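Hydrazine synthase subunit alpha (Candidatus Kuenenia stuttgartiensis, PDB 5C2V) catalyses, as part of the hydrazine synthase complex, the condensation of hydroxylamine with ammonia to hydrazine, and carries two c-type hemes. Local coordinates at residues Leu717-Leu722 and Glu759-Gly764. Numbering follows the deposited sequence.
Sequences LLVWRL and EWIDLG. With HEC (heme c), chain B.
Ile761, on helix 751-762, meets Val719 and Leu718 of the short helix 717-722 inside the C-terminal cytochrome c domain, which houses the bis-histidine heme c. The apolar contact is small and buried, and it rests on one methyl group. Ile761 has CG1 anti to its carbonyl carbon (chi1 -61°) and an extended chi2, which carries CD1 across to the short helix. There CD1 lies 3.6 Å from Val719 CG2, and the two side chains pass alongside one another, pointing opposite ways. Leu718 CD2 approaches the same CD1 more loosely, at 4.4 Å. Ile757, one helical turn before Ile761, continues this apolar seam by touching both Leu718 and Leu722.

The short helix thus stands between helix 751-762 and the heme. While CD2 of Leu718 turns to Ile761, its other branch, CD1, reaches the porphyrin rim 3.6 Å from the heme methyl CMB. Leu722 CD2 comes to the same methyl at 3.9 Å.

Polar contacts occupy other sides of the two helices. Arg721 bends at chi2 and chi3, bringing the edge of its guanidinium to a heme propionate whose carboxylate carbon CGD lies in the guanidinium plane. Glu724 OE1 also forms a salt bridge with NH2, a second tie that likely limits rotation of the group. On 759-764, Asp762 OD2 forms a salt bridge with Arg463, and OD1 is hydrogen-bonded to the backbone N of Ala713. A Schellman motif follows, with Gly764 at positive phi and its N bonded to Ile761 O at 3.0 Å. At the heme, both terminal nitrogens of Arg721 donate hydrogen bonds to a single propionate oxygen, O1D, NH1 at 2.6 Å and NH2 at 2.8 Å, both bent (148° and 137°).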
ATOM      1  N   LEU D 717       1.948  17.729 -16.151  1.00 47.77           N
ATOM      2  CA  LEU D 717       3.058  18.349 -16.871  1.00 39.46           C
ATOM      3  C   LEU D 717       2.557  19.220 -18.019  1.00 39.45           C
ATOM      4  O   LEU D 717       3.121  20.280 -18.297  1.00 44.31           O
ATOM      5  CB  LEU D 717       4.018  17.275 -17.396  1.00 36.71           C
ATOM      6  CG  LEU D 717       5.396  17.699 -17.917  1.00 39.98           C
ATOM      7  CD1 LEU D 717       6.406  16.588 -17.683  1.00 50.67           C
ATOM      8  CD2 LEU D 717       5.354  18.060 -19.396  1.00 36.09           C
ATOM      9  N   LEU D 718       1.499  18.762 -18.682  1.00 35.05           N
ATOM     10  CA  LEU D 718       0.888  19.512 -19.773  1.00 41.53           C
ATOM     11  C   LEU D 718       0.448  20.893 -19.304  1.00 52.33           C
ATOM     12  O   LEU D 718       0.711  21.899 -19.963  1.00 49.22           O
ATOM     13  CB  LEU D 718      -0.307  18.748 -20.345  1.00 32.54           C
ATOM     14  CG  LEU D 718      -1.126  19.469 -21.415  1.00 44.97           C
ATOM     15  CD1 LEU D 718      -0.252  19.789 -22.612  1.00 34.05           C
ATOM     16  CD2 LEU D 718      -2.330  18.634 -21.829  1.00 41.44           C
ATOM     17  N   VAL D 719      -0.218  20.931 -18.155  1.00 40.32           N
ATOM     18  CA  VAL D 719      -0.696  22.183 -17.585  1.00 53.57           C
ATOM     19  C   VAL D 719       0.474  23.020 -17.074  1.00 49.35           C
ATOM     20  O   VAL D 719       0.469  24.247 -17.189  1.00 61.62           O
ATOM     21  CB  VAL D 719      -1.696  21.928 -16.443  1.00 49.97           C
ATOM     22  CG1 VAL D 719      -2.234  23.237 -15.898  1.00 46.23           C
ATOM     23  CG2 VAL D 719      -2.837  21.054 -16.933  1.00 39.84           C
ATOM     24  N   TRP D 720       1.477  22.347 -16.516  1.00 42.13           N
ATOM     25  CA  TRP D 720       2.710  23.003 -16.088  1.00 42.26           C
ATOM     26  C   TRP D 720       3.341  23.777 -17.239  1.00 46.74           C
ATOM     27  O   TRP D 720       3.833  24.890 -17.056  1.00 42.95           O
ATOM     28  CB  TRP D 720       3.709  21.978 -15.542  1.00 50.43           C
ATOM     29  CG  TRP D 720       3.507  21.620 -14.099  1.00 46.23           C
ATOM     30  CD1 TRP D 720       2.338  21.258 -13.498  1.00 39.82           C
ATOM     31  CD2 TRP D 720       4.512  21.572 -13.080  1.00 49.52           C
ATOM     32  NE1 TRP D 720       2.549  20.997 -12.166  1.00 47.33           N
ATOM     33  CE2 TRP D 720       3.877  21.181 -11.884  1.00 50.62           C
ATOM     34  CE3 TRP D 720       5.887  21.824 -13.061  1.00 42.47           C
ATOM     35  CZ2 TRP D 720       4.569  21.038 -10.683  1.00 51.12           C
ATOM     36  CZ3 TRP D 720       6.572  21.680 -11.868  1.00 42.58           C
ATOM     37  CH2 TRP D 720       5.913  21.292 -10.696  1.00 47.15           C
ATOM     38  N   ARG D 721       3.318  23.180 -18.426  1.00 38.46           N
ATOM     39  CA  ARG D 721       3.900  23.806 -19.608  1.00 40.06           C
ATOM     40  C   ARG D 721       2.990  24.877 -20.198  1.00 42.40           C
ATOM     41  O   ARG D 721       3.464  25.915 -20.660  1.00 44.63           O
ATOM     42  CB  ARG D 721       4.222  22.752 -20.669  1.00 49.01           C
ATOM     43  CG  ARG D 721       5.356  21.818 -20.284  1.00 42.78           C
ATOM     44  CD  ARG D 721       6.564  22.602 -19.796  1.00 36.73           C
ATOM     45  NE  ARG D 721       6.992  23.612 -20.759  1.00 47.97           N
ATOM     46  CZ  ARG D 721       7.845  23.384 -21.752  1.00 47.09           C
ATOM     47  NH1 ARG D 721       8.365  22.176 -21.915  1.00 29.65           N
ATOM     48  NH2 ARG D 721       8.177  24.364 -22.582  1.00 55.17           N
ATOM     49  N   LEU D 722       1.686  24.623 -20.187  1.00 50.74           N
ATOM     50  CA  LEU D 722       0.728  25.580 -20.724  1.00 44.43           C
ATOM     51  C   LEU D 722       0.698  26.864 -19.896  1.00 55.23           C
ATOM     52  O   LEU D 722       0.387  27.933 -20.416  1.00 48.85           O
ATOM     53  CB  LEU D 722      -0.671  24.963 -20.796  1.00 47.87           C
ATOM     54  CG  LEU D 722      -0.883  23.957 -21.931  1.00 46.34           C
ATOM     55  CD1 LEU D 722      -2.234  23.272 -21.806  1.00 32.49           C
ATOM     56  CD2 LEU D 722      -0.750  24.640 -23.284  1.00 39.37           C
ATOM     57  N   GLU D 759     -10.160  21.924 -17.126  1.00 46.53           N
ATOM     58  CA  GLU D 759     -11.419  21.297 -16.743  1.00 48.24           C
ATOM     59  C   GLU D 759     -11.471  19.841 -17.185  1.00 47.58           C
ATOM     60  O   GLU D 759     -11.900  18.970 -16.425  1.00 38.28           O
ATOM     61  CB  GLU D 759     -12.606  22.057 -17.337  1.00 56.75           C
ATOM     62  CG  GLU D 759     -12.970  23.328 -16.595  1.00 57.03           C
ATOM     63  CD  GLU D 759     -14.212  23.991 -17.157  1.00 58.00           C
ATOM     64  OE1 GLU D 759     -14.403  23.950 -18.391  1.00 58.51           O
ATOM     65  OE2 GLU D 759     -14.999  24.548 -16.363  1.00 62.20           O
ATOM     66  N   TRP D 760     -11.036  19.588 -18.415  1.00 50.92           N
ATOM     67  CA  TRP D 760     -11.011  18.234 -18.955  1.00 50.79           C
ATOM     68  C   TRP D 760     -10.180  17.302 -18.083  1.00 54.36           C
ATOM     69  O   TRP D 760     -10.613  16.197 -17.758  1.00 47.99           O
ATOM     70  CB  TRP D 760     -10.467  18.233 -20.385  1.00 50.40           C
ATOM     71  CG  TRP D 760     -10.171  16.860 -20.908  1.00 60.67           C
ATOM     72  CD1 TRP D 760     -11.067  15.852 -21.121  1.00 61.60           C
ATOM     73  CD2 TRP D 760      -8.890  16.345 -21.288  1.00 63.38           C
ATOM     74  NE1 TRP D 760     -10.421  14.741 -21.607  1.00 45.10           N
ATOM     75  CE2 TRP D 760      -9.084  15.018 -21.719  1.00 62.10           C
ATOM     76  CE3 TRP D 760      -7.597  16.877 -21.305  1.00 51.98           C
ATOM     77  CZ2 TRP D 760      -8.035  14.215 -22.162  1.00 58.33           C
ATOM     78  CZ3 TRP D 760      -6.557  16.080 -21.746  1.00 40.86           C
ATOM     79  CH2 TRP D 760      -6.781  14.764 -22.168  1.00 55.40           C
ATOM     80  N   ILE D 761      -8.992  17.756 -17.694  1.00 48.36           N
ATOM     81  CA  ILE D 761      -8.114  16.943 -16.859  1.00 50.71           C
ATOM     82  C   ILE D 761      -8.684  16.748 -15.454  1.00 49.80           C
ATOM     83  O   ILE D 761      -8.660  15.639 -14.916  1.00 45.02           O
ATOM     84  CB  ILE D 761      -6.708  17.562 -16.760  1.00 42.79           C
ATOM     85  CG1 ILE D 761      -6.072  17.648 -18.148  1.00 42.42           C
ATOM     86  CG2 ILE D 761      -5.829  16.748 -15.830  1.00 39.88           C
ATOM     87  CD1 ILE D 761      -4.640  18.127 -18.135  1.00 40.70           C
ATOM     88  N   ASP D 762      -9.206  17.821 -14.868  1.00 48.17           N
ATOM     89  CA  ASP D 762      -9.790  17.754 -13.529  1.00 48.70           C
ATOM     90  C   ASP D 762     -11.013  16.840 -13.480  1.00 47.72           C
ATOM     91  O   ASP D 762     -11.323  16.261 -12.437  1.00 39.97           O
ATOM     92  CB  ASP D 762     -10.168  19.154 -13.041  1.00 50.47           C
ATOM     93  CG  ASP D 762      -9.090  19.781 -12.179  1.00 55.01           C
ATOM     94  OD1 ASP D 762      -7.969  19.232 -12.131  1.00 67.13           O
ATOM     95  OD2 ASP D 762      -9.364  20.826 -11.554  1.00 49.27           O
ATOM     96  N   LEU D 763     -11.703  16.713 -14.610  1.00 43.92           N
ATOM     97  CA  LEU D 763     -12.873  15.844 -14.710  1.00 37.84           C
ATOM     98  C   LEU D 763     -12.497  14.367 -14.794  1.00 43.00           C
ATOM     99  O   LEU D 763     -13.367  13.497 -14.764  1.00 45.83           O
ATOM    100  CB  LEU D 763     -13.722  16.225 -15.924  1.00 36.32           C
ATOM    101  CG  LEU D 763     -14.677  17.411 -15.781  1.00 41.23           C
ATOM    102  CD1 LEU D 763     -15.259  17.779 -17.133  1.00 46.03           C
ATOM    103  CD2 LEU D 763     -15.785  17.089 -14.791  1.00 37.45           C
ATOM    104  N   GLY D 764     -11.203  14.084 -14.894  1.00 53.80           N
ATOM    105  CA  GLY D 764     -10.739  12.718 -15.050  1.00 42.95           C
ATOM    106  C   GLY D 764     -10.213  12.402 -16.439  1.00 45.85           C
ATOM    107  O   GLY D 764      -9.868  11.256 -16.726  1.00 39.65           O
TER
HETATM  108 FE   HEC B 906       4.711  22.119 -27.937  1.00 45.26          FE
HETATM  109  CHA HEC B 906       7.350  20.699 -26.265  1.00 38.26           C
HETATM  110  CHB HEC B 906       2.518  20.665 -25.733  1.00 52.26           C
HETATM  111  CHC HEC B 906       2.049  23.639 -29.542  1.00 58.54           C
HETATM  112  CHD HEC B 906       6.828  23.402 -30.324  1.00 54.04           C
HETATM  113  NA  HEC B 906       4.894  20.877 -26.330  1.00 37.90           N
HETATM  114  C1A HEC B 906       6.087  20.474 -25.760  1.00 51.49           C
HETATM  115  C2A HEC B 906       5.777  19.769 -24.533  1.00 42.97           C
HETATM  116  C3A HEC B 906       4.449  19.758 -24.383  1.00 51.66           C
HETATM  117  C4A HEC B 906       3.862  20.455 -25.511  1.00 45.98           C
HETATM  118  CMA HEC B 906       3.674  19.116 -23.213  1.00 41.19           C
HETATM  119  CAA HEC B 906       6.804  19.142 -23.565  1.00 42.64           C
HETATM  120  CBA HEC B 906       7.106  17.709 -23.993  1.00 49.45           C
HETATM  121  CGA HEC B 906       7.993  17.053 -22.967  1.00 53.98           C
HETATM  122  O1A HEC B 906       7.971  15.798 -22.864  1.00 43.41           O
HETATM  123  O2A HEC B 906       8.715  17.784 -22.242  1.00 36.17           O
HETATM  124  NB  HEC B 906       2.659  22.102 -27.720  1.00 56.47           N
HETATM  125  C1B HEC B 906       1.977  21.525 -26.667  1.00 49.25           C
HETATM  126  C2B HEC B 906       0.602  21.985 -26.719  1.00 37.24           C
HETATM  127  C3B HEC B 906       0.474  22.797 -27.775  1.00 54.66           C
HETATM  128  C4B HEC B 906       1.766  22.893 -28.420  1.00 47.67           C
HETATM  129  CMB HEC B 906      -0.515  21.579 -25.733  1.00 43.07           C
HETATM  130  CAB HEC B 906      -0.801  23.535 -28.241  1.00 45.85           C
HETATM  131  CBB HEC B 906      -1.136  24.682 -27.261  1.00 42.55           C
HETATM  132  NC  HEC B 906       4.480  23.301 -29.612  1.00 46.65           N
HETATM  133  C1C HEC B 906       3.294  23.814 -30.101  1.00 58.57           C
HETATM  134  C2C HEC B 906       3.598  24.669 -31.229  1.00 57.82           C
HETATM  135  C3C HEC B 906       4.896  24.506 -31.519  1.00 56.31           C
HETATM  136  C4C HEC B 906       5.491  23.708 -30.460  1.00 54.58           C
HETATM  137  CMC HEC B 906       2.526  25.296 -32.148  1.00 46.59           C
HETATM  138  CAC HEC B 906       5.671  25.158 -32.691  1.00 37.12           C
HETATM  139  CBC HEC B 906       5.711  26.696 -32.544  1.00 37.74           C
HETATM  140  ND  HEC B 906       6.786  22.043 -28.249  1.00 55.49           N
HETATM  141  C1D HEC B 906       7.427  22.693 -29.302  1.00 48.97           C
HETATM  142  C2D HEC B 906       8.852  22.504 -29.158  1.00 57.95           C
HETATM  143  C3D HEC B 906       9.042  21.667 -27.886  1.00 62.10           C
HETATM  144  C4D HEC B 906       7.695  21.420 -27.392  1.00 46.65           C
HETATM  145  CMD HEC B 906       9.958  23.046 -30.090  1.00 46.49           C
HETATM  146  CAD HEC B 906      10.416  21.201 -27.333  1.00 40.26           C
HETATM  147  CBD HEC B 906      10.539  21.221 -25.809  1.00 41.71           C
HETATM  148  CGD HEC B 906      10.211  22.574 -25.231  1.00 57.04           C
HETATM  149  O1D HEC B 906       9.872  22.633 -24.021  1.00 40.56           O
HETATM  150  O2D HEC B 906      10.287  23.590 -25.968  1.00 74.10           O